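Local coordinates for monoacylglycerol lipase (Palaeococcus ferrophilus, PDB 6QE2), which probably hydrolyses monoacylglycerols to glycerol and a free fatty acid, as a lipase of the alpha/beta-hydrolase clan, at residues A[110-115]-A[209-214]; A[149-154]-A[239-244]; A[200-205]-A[230-235]. One frame throughout, in Å; residues are numbered along the deposited sequence.

Contact 1: residues A[110-115]-A[209-214]; sequences SSPALA and EGSRRL
Leu114 and Leu214 supply the apolar part of this contact, in which the loop leaving strand 106-110 of the central sheet packs on the first turns of helix 209-217, a strand-loop against a helix of the alpha/beta-hydrolase fold. The loop runs near the probable active site, and its Ala113 touches a bound lauryl dimethylamine-N-oxide. The leucine side chains cross at about a right angle, with CD1 of Leu114 3.6 Å from CD2 of Leu214. In Leu114, CG stands opposite its own carbonyl carbon (chi1 -65°), which carries CD1 over to the helix; Leu214 has CG anti to the backbone N (chi1 -178°), which turns its branch to the loop. Ile94 of helix 88-99 touches both leucines and Pro112.

Backbone and small side chains make the second group. Leu114 CB lies 3.7 Å from Gly210 C. Ala115 CB comes within 3.9 Å of Gly210 CA. A beta carbon on Gly210 would point into the loop and collide with Leu114 C and Ala115 N, so this close approach depends on the absence of a side chain.

The polar link is a water, which donates to Pro112 O at 2.7 Å and is hydrogen-bonded to Ser211 OG, also at 2.7 Å. The same OG makes van der Waals contacts, 3.2 Å from Pro112 CG and 3.6 Å from Leu114 CD1. Leading away from the loop, Glu209 OE1 is salt-bridged to Arg212, while OE2 takes both NE and NH1 of Arg213, side-on and near the guanidinium plane.

The direct contact is therefore van der Waals in nature. A buried serine hydroxyl with Pro112 and Leu114 carbons beside it reaches Pro112 O through that water, and the charged ends of Glu209, Arg212 and Arg213 lead away from the loop.

Contact 2: residues A[149-154]-A[239-244]; sequences LSRNPD and PEWGEE
Arg151 NH2 donates to Glu240 OE1 at 3.0 Å, with an N-H...O angle of 156°, and this salt bridge links the N-terminal approach of helix 153-161, which Asn152 N-caps, to that of helix 242-256, the last helix of this alpha/beta-hydrolase fold. It is fairly straight but off both planes: the carboxylate oxygen lies near the guanidinium edge but tilted from its plane, and NH2 meets OE1 on the anti side, well off the carboxylate plane. The arginine chain kinks at chi3 (-65°), which brings the guanidinium across the extended Glu240 chain at a slant, and NH2 also lies 3.5 Å from Glu240 CB.

A water accepts from Arg151 NH1 at 3.0 Å; its separation from Glu240 OE1 is too short to be trusted, so a second link there remains doubtful. Arg151 also has a partner beyond the two segments, since NE forms a salt bridge with Asp238 OD2. The arginine is thus paired with two acids, Asp238 and Glu240, which probably balance its charge. Trp241 CD1 approaches NH2 obliquely to 3.6 Å, while the indole NE1 is hydrogen-bonded to Lys229 O.

Pro239 packs against Arg151 and Asn152, just ahead of helix 153-161: CD is 4.0 Å from Arg151 CB, and CG is 4.2 Å from Asn152 CB. Asn152 ND2 is held by Glu237 O, two residues before Pro239, so the Asn152 amide caps its helix with OD1 and reaches the chain leading into 239-244 with ND2.

Ser150 OG accepts from Asn152 N in an ST turn, 2.9 Å and nearly straight at 163°, which fixes the chain just where Arg151 leaves for Glu240. In the cap itself, Asn152 OD1 accepts from Asp154 N at 2.9 Å, the donor tilted from the carbonyl plane of the amide.

Contact 3: residues A[200-205]-A[230-235]; sequences GTADII and GAYHEI
One face of the His233 imidazole carries Ile205, whose CG2 makes a CH-pi contact 3.8 Å from the ring centroid and 3° off the normal; at the ring edge sits the Asp203 carboxylate. This is the His-Asp pair of what is probably the Ser-His-Asp triad of an alpha/beta-hydrolase, with His233 NE2 hydrogen-bonded to Ser87 OG and also to a bound glycerol. His233 ND1 donates to Asp203 OD2 at 2.9 Å and 160°, near the ring plane and on the syn side of a carboxylate turned 63° from the ring. OD2 has a second hydrogen bond, with Thr206 OG1, and Ile205 N donates weakly to OD1, so both oxygens are positioned. An alanine in place of His233 would probably leave Asp203 OD2 without its ring N-H, Ser87 without its nitrogen partner and Ile205 without a face to cover.

The Tyr232 ring takes Ala202 CB at its edge, 3.9 Å from CD1. The two loops, which follow strands 195-200 and 223-228, are tied by a hydrogen bond from Ala202 N, within the type I turn Gly200-Asp203, to Ala231 O at 3.0 Å, and by Gly230 N, which donates almost straight to Thr201 OG1 at 2.7 Å.

In the fold
Contacts 1 and 3 use the loops that follow strands 106-110, 195-200 and 223-228 of the mixed sheet, contact 1 adding helix 209-217; contact 2 lies at the starts of helices 153-161 and 242-256. Along the chain the segments run 110-115, 149-154, 200-205, 209-214, 230-235, 239-244: contact 3 is nested within the loop closed by contact 2, while contact 1 crosses both. Centres of contacts 2 and 3 are 10 Å apart, those of 1 and 3 about 12 Å, and those of 1 and 2 about 20 Å. Ser111 OG probably bonds to His233 O, and Leu149 O to Glu234 N. The loop bearing the probable catalytic histidine is therefore held from both neighbouring contacts.

Contact 1: residues A[110-115]-A[209-214]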
ATOM      1  N   SER A 110       0.479  -3.729   4.454  1.00 22.51           N
ATOM      2  CA  SER A 110       1.873  -4.145   4.499  1.00 23.87           C
ATOM      3  C   SER A 110       2.754  -2.902   4.485  1.00 18.42           C
ATOM      4  O   SER A 110       2.661  -2.091   3.562  1.00 21.10           O
ATOM      5  CB  SER A 110       2.186  -5.051   3.309  1.00 26.87           C
ATOM      6  OG  SER A 110       3.560  -5.015   2.965  1.00 26.29           O
ATOM      7  N   SER A 111       3.618  -2.767   5.497  1.00 24.14           N
ATOM      8  CA  SER A 111       4.538  -1.636   5.620  1.00 25.05           C
ATOM      9  C   SER A 111       3.893  -0.299   5.258  1.00 22.37           C
ATOM     10  O   SER A 111       4.424   0.421   4.404  1.00 23.31           O
ATOM     11  CB  SER A 111       5.765  -1.857   4.729  1.00 23.38           C
ATOM     12  OG  SER A 111       6.422  -3.079   5.039  1.00 26.01           O
ATOM     13  N   PRO A 112       2.755   0.065   5.850  1.00 21.69           N
ATOM     14  CA  PRO A 112       2.084   1.301   5.435  1.00 21.48           C
ATOM     15  C   PRO A 112       2.918   2.527   5.777  1.00 23.48           C
ATOM     16  O   PRO A 112       3.653   2.555   6.771  1.00 25.63           O
ATOM     17  CB  PRO A 112       0.770   1.277   6.225  1.00 21.88           C
ATOM     18  CG  PRO A 112       1.067   0.423   7.419  1.00 23.69           C
ATOM     19  CD  PRO A 112       2.029  -0.618   6.938  1.00 22.61           C
ATOM     20  N   ALA A 113       2.820   3.534   4.915  1.00 20.17           N
ATOM     21  CA  ALA A 113       3.582   4.776   5.068  1.00 22.04           C
ATOM     22  C   ALA A 113       2.917   5.622   6.147  1.00 25.48           C
ATOM     23  O   ALA A 113       2.034   6.437   5.877  1.00 26.23           O
ATOM     24  CB  ALA A 113       3.660   5.515   3.735  1.00 22.68           C
ATOM     25  N   LEU A 114       3.352   5.428   7.399  1.00 23.70           N
ATOM     26  CA  LEU A 114       2.754   6.093   8.550  1.00 21.78           C
ATOM     27  C   LEU A 114       3.755   6.921   9.349  1.00 25.04           C
ATOM     28  O   LEU A 114       3.367   7.563  10.334  1.00 26.53           O
ATOM     29  CB  LEU A 114       2.094   5.058   9.471  1.00 27.21           C
ATOM     30  CG  LEU A 114       0.904   4.316   8.855  1.00 23.51           C
ATOM     31  CD1 LEU A 114       0.499   3.146   9.723  1.00 21.83           C
ATOM     32  CD2 LEU A 114      -0.269   5.268   8.662  1.00 23.55           C
ATOM     33  N   ALA A 115       5.025   6.894   8.971  1.00 27.29           N
ATOM     34  CA  ALA A 115       6.066   7.681   9.611  1.00 27.76           C
ATOM     35  C   ALA A 115       7.088   8.046   8.547  1.00 31.74           C
ATOM     36  O   ALA A 115       7.351   7.257   7.634  1.00 28.68           O
ATOM     37  CB  ALA A 115       6.728   6.910  10.757  1.00 26.31           C
ATOM     38  N   GLU A 209       7.471   2.124  13.713  1.00 24.34           N
ATOM     39  CA  GLU A 209       6.813   2.782  14.823  1.00 20.55           C
ATOM     40  C   GLU A 209       5.549   3.483  14.337  1.00 22.21           C
ATOM     41  O   GLU A 209       4.632   3.700  15.104  1.00 22.85           O
ATOM     42  CB  GLU A 209       7.743   3.746  15.546  1.00 23.25           C
ATOM     43  CG  GLU A 209       7.193   4.249  16.863  1.00 28.97           C
ATOM     44  CD  GLU A 209       7.086   3.175  17.930  1.00 29.90           C
ATOM     45  OE1 GLU A 209       7.785   2.171  17.837  1.00 31.65           O
ATOM     46  OE2 GLU A 209       6.316   3.362  18.876  1.00 35.13           O
ATOM     47  N   GLY A 210       5.505   3.846  13.059  1.00 26.40           N
ATOM     48  CA  GLY A 210       4.312   4.473  12.540  1.00 23.64           C
ATOM     49  C   GLY A 210       3.130   3.524  12.672  1.00 24.70           C
ATOM     50  O   GLY A 210       2.068   3.934  13.072  1.00 25.12           O
ATOM     51  N   SER A 211       3.320   2.259  12.324  1.00 24.45           N
ATOM     52  CA  SER A 211       2.278   1.245  12.480  1.00 24.44           C
ATOM     53  C   SER A 211       1.964   0.965  13.952  1.00 26.68           C
ATOM     54  O   SER A 211       0.826   0.759  14.329  1.00 26.47           O
ATOM     55  CB  SER A 211       2.632  -0.042  11.743  1.00 24.66           C
ATOM     56  OG  SER A 211       2.374   0.086  10.373  1.00 25.14           O
ATOM     57  N   ARG A 212       2.998   0.946  14.778  1.00 24.08           N
ATOM     58  CA  ARG A 212       2.800   0.712  16.196  1.00 20.73           C
ATOM     59  C   ARG A 212       1.950   1.822  16.793  1.00 20.37           C
ATOM     60  O   ARG A 212       1.106   1.554  17.612  1.00 25.57           O
ATOM     61  CB  ARG A 212       4.129   0.572  16.938  1.00 21.99           C
ATOM     62  CG  ARG A 212       5.031  -0.523  16.408  1.00 21.29           C
ATOM     63  CD  ARG A 212       6.230  -0.778  17.311  1.00 28.92           C
ATOM     64  NE  ARG A 212       7.177  -1.705  16.707  1.00 25.69           N
ATOM     65  CZ  ARG A 212       8.348  -1.350  16.205  1.00 30.31           C
ATOM     66  NH1 ARG A 212       8.732  -0.092  16.253  1.00 33.01           N
ATOM     67  NH2 ARG A 212       9.142  -2.252  15.664  1.00 32.41           N
ATOM     68  N   ARG A 213       2.190   3.072  16.409  1.00 24.72           N
ATOM     69  CA  ARG A 213       1.364   4.161  16.911  1.00 29.19           C
ATOM     70  C   ARG A 213      -0.069   4.036  16.426  1.00 29.45           C
ATOM     71  O   ARG A 213      -0.998   4.237  17.167  1.00 25.98           O
ATOM     72  CB  ARG A 213       1.897   5.525  16.503  1.00 25.00           C
ATOM     73  CG  ARG A 213       3.260   5.877  17.040  1.00 27.76           C
ATOM     74  CD  ARG A 213       3.296   5.966  18.552  1.00 34.60           C
ATOM     75  NE  ARG A 213       3.810   4.733  19.115  1.00 39.53           N
ATOM     76  CZ  ARG A 213       3.144   3.974  19.969  1.00 43.23           C
ATOM     77  NH1 ARG A 213       3.686   2.850  20.411  1.00 38.23           N
ATOM     78  NH2 ARG A 213       1.948   4.349  20.387  1.00 39.42           N
ATOM     79  N   LEU A 214      -0.234   3.671  15.164  1.00 26.90           N
ATOM     80  CA  LEU A 214      -1.560   3.526  14.591  1.00 26.10           C
ATOM     81  C   LEU A 214      -2.347   2.434  15.300  1.00 21.38           C
ATOM     82  O   LEU A 214      -3.516   2.597  15.575  1.00 29.24           O
ATOM     83  CB  LEU A 214      -1.503   3.222  13.099  1.00 23.32           C
ATOM     84  CG  LEU A 214      -2.888   3.107  12.467  1.00 27.59           C
ATOM     85  CD1 LEU A 214      -3.578   4.451  12.452  1.00 28.78           C
ATOM     86  CD2 LEU A 214      -2.814   2.538  11.071  1.00 23.48           C
TER
HETATM   87  O   HOH W   1       4.383   1.100   8.918  1.00 26.10           O

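Contact 2: residues A[149-154]-A[239-244]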
ATOM      1  N   LEU A 149      15.055  -2.018   0.130  1.00 30.95           N
ATOM      2  CA  LEU A 149      13.756  -2.647  -0.088  1.00 30.18           C
ATOM      3  C   LEU A 149      13.671  -4.041   0.516  1.00 33.38           C
ATOM      4  O   LEU A 149      12.641  -4.404   1.094  1.00 32.12           O
ATOM      5  CB  LEU A 149      13.456  -2.720  -1.583  1.00 27.03           C
ATOM      6  CG  LEU A 149      13.149  -1.399  -2.279  1.00 30.26           C
ATOM      7  CD1 LEU A 149      13.095  -1.640  -3.773  1.00 28.39           C
ATOM      8  CD2 LEU A 149      11.833  -0.834  -1.781  1.00 35.17           C
ATOM      9  N   SER A 150      14.732  -4.836   0.395  1.00 35.41           N
ATOM     10  CA  SER A 150      14.642  -6.247   0.736  1.00 29.73           C
ATOM     11  C   SER A 150      16.016  -6.794   1.081  1.00 40.06           C
ATOM     12  O   SER A 150      17.019  -6.395   0.484  1.00 39.91           O
ATOM     13  CB  SER A 150      14.044  -7.054  -0.424  1.00 41.56           C
ATOM     14  OG  SER A 150      14.084  -8.445  -0.150  1.00 35.26           O
ATOM     15  N   ARG A 151      16.047  -7.715   2.046  1.00 33.36           N
ATOM     16  CA  ARG A 151      17.257  -8.475   2.331  1.00 43.30           C
ATOM     17  C   ARG A 151      17.587  -9.488   1.239  1.00 41.15           C
ATOM     18  O   ARG A 151      18.668 -10.085   1.280  1.00 40.86           O
ATOM     19  CB  ARG A 151      17.113  -9.177   3.681  1.00 38.05           C
ATOM     20  CG  ARG A 151      17.005  -8.210   4.844  1.00 37.46           C
ATOM     21  CD  ARG A 151      17.210  -8.906   6.175  1.00 38.89           C
ATOM     22  NE  ARG A 151      16.156  -9.872   6.465  1.00 35.55           N
ATOM     23  CZ  ARG A 151      16.098 -10.591   7.580  1.00 36.85           C
ATOM     24  NH1 ARG A 151      17.039 -10.451   8.515  1.00 33.22           N
ATOM     25  NH2 ARG A 151      15.101 -11.447   7.767  1.00 34.42           N
ATOM     26  N   ASN A 152      16.685  -9.697   0.277  1.00 36.52           N
ATOM     27  CA  ASN A 152      16.927 -10.605  -0.839  1.00 37.20           C
ATOM     28  C   ASN A 152      17.587  -9.828  -1.970  1.00 44.85           C
ATOM     29  O   ASN A 152      16.924  -8.990  -2.599  1.00 36.73           O
ATOM     30  CB  ASN A 152      15.611 -11.222  -1.305  1.00 39.76           C
ATOM     31  CG  ASN A 152      15.779 -12.225  -2.441  1.00 42.03           C
ATOM     32  OD1 ASN A 152      16.797 -12.264  -3.131  1.00 43.71           O
ATOM     33  ND2 ASN A 152      14.757 -13.050  -2.638  1.00 39.38           N
ATOM     34  N   PRO A 153      18.859 -10.067  -2.234  1.00 46.74           N
ATOM     35  CA  PRO A 153      19.547  -9.317  -3.283  1.00 44.26           C
ATOM     36  C   PRO A 153      18.938  -9.512  -4.669  1.00 45.01           C
ATOM     37  O   PRO A 153      18.962  -8.593  -5.471  1.00 41.40           O
ATOM     38  CB  PRO A 153      20.977  -9.849  -3.217  1.00 50.51           C
ATOM     39  CG  PRO A 153      20.855 -11.181  -2.571  1.00 54.52           C
ATOM     40  CD  PRO A 153      19.733 -11.059  -1.596  1.00 48.67           C
ATOM     41  N   ASP A 154      18.391 -10.690  -4.935  1.00 43.27           N
ATOM     42  CA  ASP A 154      17.784 -10.973  -6.226  1.00 48.21           C
ATOM     43  C   ASP A 154      16.475 -10.199  -6.402  1.00 42.86           C
ATOM     44  O   ASP A 154      16.107  -9.825  -7.507  1.00 42.90           O
ATOM     45  CB  ASP A 154      17.560 -12.472  -6.394  1.00 43.72           C
ATOM     46  CG  ASP A 154      18.859 -13.238  -6.569  1.00 66.28           C
ATOM     47  OD1 ASP A 154      19.026 -14.281  -5.907  1.00 68.11           O
ATOM     48  OD2 ASP A 154      19.713 -12.799  -7.365  1.00 64.68           O
ATOM     49  N   PRO A 239      14.154 -13.617   2.639  1.00 43.18           N
ATOM     50  CA  PRO A 239      14.612 -15.010   2.752  1.00 43.44           C
ATOM     51  C   PRO A 239      14.080 -15.695   3.977  1.00 38.89           C
ATOM     52  O   PRO A 239      13.626 -16.841   3.893  1.00 49.43           O
ATOM     53  CB  PRO A 239      16.145 -14.861   2.806  1.00 43.61           C
ATOM     54  CG  PRO A 239      16.427 -13.474   2.160  1.00 48.80           C
ATOM     55  CD  PRO A 239      15.295 -12.659   2.701  1.00 34.11           C
ATOM     56  N   GLU A 240      14.043 -14.992   5.092  1.00 34.77           N
ATOM     57  CA  GLU A 240      13.580 -15.582   6.340  1.00 39.33           C
ATOM     58  C   GLU A 240      12.065 -15.569   6.443  1.00 45.39           C
ATOM     59  O   GLU A 240      11.465 -16.553   6.890  1.00 40.60           O
ATOM     60  CB  GLU A 240      14.202 -14.829   7.518  1.00 38.88           C
ATOM     61  CG  GLU A 240      13.765 -15.332   8.863  1.00 39.57           C
ATOM     62  CD  GLU A 240      14.458 -14.636  10.007  1.00 42.74           C
ATOM     63  OE1 GLU A 240      15.250 -13.679   9.758  1.00 35.89           O
ATOM     64  OE2 GLU A 240      14.189 -15.022  11.173  1.00 43.92           O
ATOM     65  N   TRP A 241      11.408 -14.511   5.953  1.00 31.71           N
ATOM     66  CA  TRP A 241      10.024 -14.272   6.311  1.00 29.42           C
ATOM     67  C   TRP A 241       9.017 -14.276   5.156  1.00 29.56           C
ATOM     68  O   TRP A 241       7.811 -14.203   5.422  1.00 31.50           O
ATOM     69  CB  TRP A 241       9.935 -12.906   7.007  1.00 31.86           C
ATOM     70  CG  TRP A 241      10.639 -12.840   8.299  1.00 38.18           C
ATOM     71  CD1 TRP A 241      11.681 -12.041   8.623  1.00 32.51           C
ATOM     72  CD2 TRP A 241      10.303 -13.567   9.478  1.00 33.20           C
ATOM     73  NE1 TRP A 241      12.020 -12.223   9.951  1.00 33.18           N
ATOM     74  CE2 TRP A 241      11.178 -13.143  10.500  1.00 32.43           C
ATOM     75  CE3 TRP A 241       9.324 -14.515   9.776  1.00 32.54           C
ATOM     76  CZ2 TRP A 241      11.130 -13.665  11.773  1.00 40.53           C
ATOM     77  CZ3 TRP A 241       9.253 -15.023  11.046  1.00 37.57           C
ATOM     78  CH2 TRP A 241      10.164 -14.605  12.035  1.00 41.97           C
ATOM     79  N   GLY A 242       9.471 -14.350   3.906  1.00 26.40           N
ATOM     80  CA  GLY A 242       8.579 -14.130   2.759  1.00 30.30           C
ATOM     81  C   GLY A 242       7.421 -15.100   2.753  1.00 32.91           C
ATOM     82  O   GLY A 242       6.272 -14.702   2.580  1.00 33.01           O
ATOM     83  N   GLU A 243       7.693 -16.371   3.077  1.00 31.76           N
ATOM     84  CA  GLU A 243       6.629 -17.367   3.024  1.00 31.50           C
ATOM     85  C   GLU A 243       5.655 -17.198   4.184  1.00 33.21           C
ATOM     86  O   GLU A 243       4.430 -17.274   4.010  1.00 33.21           O
ATOM     87  CB  GLU A 243       7.226 -18.773   3.032  1.00 33.94           C
ATOM     88  CG  GLU A 243       6.142 -19.771   2.730  1.00 40.18           C
ATOM     89  CD  GLU A 243       6.551 -21.193   3.072  1.00 42.34           C
ATOM     90  OE1 GLU A 243       7.749 -21.504   2.951  1.00 46.82           O
ATOM     91  OE2 GLU A 243       5.682 -21.960   3.520  1.00 42.15           O
ATOM     92  N   GLU A 244       6.187 -16.937   5.367  1.00 30.86           N
ATOM     93  CA  GLU A 244       5.370 -16.696   6.549  1.00 27.56           C
ATOM     94  C   GLU A 244       4.495 -15.460   6.385  1.00 29.75           C
ATOM     95  O   GLU A 244       3.353 -15.431   6.832  1.00 31.19           O
ATOM     96  CB  GLU A 244       6.245 -16.577   7.798  1.00 35.88           C
ATOM     97  CG  GLU A 244       5.474 -16.636   9.108  1.00 43.18           C
ATOM     98  CD  GLU A 244       6.345 -17.069  10.274  1.00 65.57           C
ATOM     99  OE1 GLU A 244       7.418 -17.659  10.027  1.00 69.39           O
ATOM    100  OE2 GLU A 244       5.960 -16.828  11.437  1.00 69.09           O
TER
HETATM  101  O   HOH W   2      16.298 -11.933  11.040  1.00 52.21           O

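Contact 3: residues A[200-205]-A[230-235]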
ATOM      1  N   GLY A 200       8.219  -4.924   8.913  1.00 25.28           N
ATOM      2  CA  GLY A 200       9.558  -5.440   9.165  1.00 26.70           C
ATOM      3  C   GLY A 200      10.289  -4.522  10.127  1.00 25.42           C
ATOM      4  O   GLY A 200      10.259  -3.301   9.975  1.00 28.85           O
ATOM      5  N   THR A 201      10.965  -5.121  11.121  1.00 26.45           N
ATOM      6  CA  THR A 201      11.541  -4.304  12.185  1.00 24.82           C
ATOM      7  C   THR A 201      12.728  -3.470  11.722  1.00 29.74           C
ATOM      8  O   THR A 201      13.048  -2.468  12.368  1.00 29.86           O
ATOM      9  CB  THR A 201      11.989  -5.168  13.370  1.00 33.63           C
ATOM     10  OG1 THR A 201      13.039  -6.049  12.954  1.00 32.54           O
ATOM     11  CG2 THR A 201      10.829  -5.976  13.928  1.00 29.95           C
ATOM     12  N   ALA A 202      13.377  -3.846  10.621  1.00 26.79           N
ATOM     13  CA  ALA A 202      14.534  -3.114  10.124  1.00 30.42           C
ATOM     14  C   ALA A 202      14.178  -2.175   8.983  1.00 35.93           C
ATOM     15  O   ALA A 202      15.077  -1.653   8.313  1.00 32.30           O
ATOM     16  CB  ALA A 202      15.622  -4.093   9.676  1.00 33.09           C
ATOM     17  N   ASP A 203      12.888  -1.935   8.768  1.00 29.28           N
ATOM     18  CA  ASP A 203      12.419  -1.063   7.701  1.00 30.46           C
ATOM     19  C   ASP A 203      12.726   0.393   8.049  1.00 28.70           C
ATOM     20  O   ASP A 203      12.249   0.906   9.064  1.00 32.17           O
ATOM     21  CB  ASP A 203      10.915  -1.283   7.528  1.00 28.46           C
ATOM     22  CG  ASP A 203      10.317  -0.528   6.359  1.00 29.40           C
ATOM     23  OD1 ASP A 203      11.016   0.265   5.694  1.00 27.33           O
ATOM     24  OD2 ASP A 203       9.114  -0.751   6.106  1.00 26.01           O
ATOM     25  N   ILE A 204      13.543   1.052   7.228  1.00 26.46           N
ATOM     26  CA  ILE A 204      13.768   2.489   7.371  1.00 30.57           C
ATOM     27  C   ILE A 204      13.077   3.304   6.287  1.00 28.44           C
ATOM     28  O   ILE A 204      13.103   4.543   6.353  1.00 27.22           O
ATOM     29  CB  ILE A 204      15.271   2.838   7.443  1.00 39.49           C
ATOM     30  CG1 ILE A 204      16.043   2.284   6.252  1.00 42.87           C
ATOM     31  CG2 ILE A 204      15.871   2.313   8.740  1.00 42.08           C
ATOM     32  CD1 ILE A 204      17.540   2.501   6.395  1.00 51.05           C
ATOM     33  N   ILE A 205      12.471   2.662   5.290  1.00 26.09           N
ATOM     34  CA  ILE A 205      11.705   3.412   4.302  1.00 25.12           C
ATOM     35  C   ILE A 205      10.389   3.881   4.912  1.00 29.53           C
ATOM     36  O   ILE A 205       9.982   5.038   4.740  1.00 24.27           O
ATOM     37  CB  ILE A 205      11.471   2.544   3.051  1.00 26.95           C
ATOM     38  CG1 ILE A 205      12.799   2.251   2.351  1.00 29.23           C
ATOM     39  CG2 ILE A 205      10.505   3.233   2.100  1.00 23.73           C
ATOM     40  CD1 ILE A 205      12.708   1.220   1.263  1.00 30.04           C
ATOM     41  N   GLY A 230      13.943  -8.232  11.679  1.00 30.48           N
ATOM     42  CA  GLY A 230      15.035  -8.111  10.746  1.00 32.79           C
ATOM     43  C   GLY A 230      14.644  -7.792   9.319  1.00 35.60           C
ATOM     44  O   GLY A 230      15.505  -7.381   8.536  1.00 32.01           O
ATOM     45  N   ALA A 231      13.374  -7.959   8.955  1.00 31.68           N
ATOM     46  CA  ALA A 231      12.968  -7.728   7.578  1.00 27.64           C
ATOM     47  C   ALA A 231      13.047  -6.247   7.230  1.00 30.14           C
ATOM     48  O   ALA A 231      12.912  -5.373   8.090  1.00 27.49           O
ATOM     49  CB  ALA A 231      11.548  -8.249   7.340  1.00 26.49           C
ATOM     50  N   TYR A 232      13.279  -5.975   5.948  1.00 26.62           N
ATOM     51  CA  TYR A 232      13.320  -4.619   5.421  1.00 26.10           C
ATOM     52  C   TYR A 232      11.902  -4.187   5.028  1.00 27.76           C
ATOM     53  O   TYR A 232      10.906  -4.700   5.549  1.00 27.52           O
ATOM     54  CB  TYR A 232      14.283  -4.548   4.230  1.00 28.21           C
ATOM     55  CG  TYR A 232      15.754  -4.634   4.589  1.00 33.09           C
ATOM     56  CD1 TYR A 232      16.166  -4.781   5.905  1.00 34.27           C
ATOM     57  CD2 TYR A 232      16.728  -4.559   3.601  1.00 31.19           C
ATOM     58  CE1 TYR A 232      17.511  -4.861   6.225  1.00 35.31           C
ATOM     59  CE2 TYR A 232      18.073  -4.633   3.914  1.00 40.09           C
ATOM     60  CZ  TYR A 232      18.460  -4.786   5.222  1.00 35.44           C
ATOM     61  OH  TYR A 232      19.803  -4.859   5.534  1.00 42.85           O
ATOM     62  N   HIS A 233      11.807  -3.226   4.101  1.00 29.20           N
ATOM     63  CA  HIS A 233      10.525  -2.634   3.718  1.00 25.47           C
ATOM     64  C   HIS A 233       9.623  -3.640   3.012  1.00 29.44           C
ATOM     65  O   HIS A 233       8.412  -3.682   3.265  1.00 26.67           O
ATOM     66  CB  HIS A 233      10.788  -1.424   2.827  1.00 26.81           C
ATOM     67  CG  HIS A 233       9.553  -0.692   2.395  1.00 27.56           C
ATOM     68  ND1 HIS A 233       8.691  -0.091   3.287  1.00 27.21           N
ATOM     69  CD2 HIS A 233       9.053  -0.441   1.161  1.00 29.52           C
ATOM     70  CE1 HIS A 233       7.708   0.492   2.622  1.00 26.12           C
ATOM     71  NE2 HIS A 233       7.902   0.290   1.330  1.00 25.41           N
ATOM     72  N   GLU A 234      10.184  -4.445   2.117  1.00 26.10           N
ATOM     73  CA  GLU A 234       9.423  -5.471   1.407  1.00 26.67           C
ATOM     74  C   GLU A 234       9.676  -6.809   2.088  1.00 32.86           C
ATOM     75  O   GLU A 234      10.785  -7.349   2.019  1.00 30.48           O
ATOM     76  CB  GLU A 234       9.806  -5.518  -0.067  1.00 27.31           C
ATOM     77  CG  GLU A 234       9.347  -4.298  -0.826  1.00 30.79           C
ATOM     78  CD  GLU A 234       9.646  -4.367  -2.304  1.00 30.36           C
ATOM     79  OE1 GLU A 234      10.182  -5.398  -2.763  1.00 32.30           O
ATOM     80  OE2 GLU A 234       9.348  -3.382  -3.009  1.00 35.64           O
ATOM     81  N   ILE A 235       8.650  -7.330   2.762  1.00 28.13           N
ATOM     82  CA  ILE A 235       8.751  -8.644   3.387  1.00 24.83           C
ATOM     83  C   ILE A 235       8.425  -9.760   2.402  1.00 32.12           C
ATOM     84  O   ILE A 235       8.767 -10.924   2.674  1.00 29.16           O
ATOM     85  CB  ILE A 235       7.836  -8.708   4.627  1.00 29.17           C
ATOM     86  CG1 ILE A 235       7.995  -7.438   5.465  1.00 27.52           C
ATOM     87  CG2 ILE A 235       8.170  -9.910   5.507  1.00 32.23           C
ATOM     88  CD1 ILE A 235       6.927  -7.258   6.522  1.00 28.57           C
TER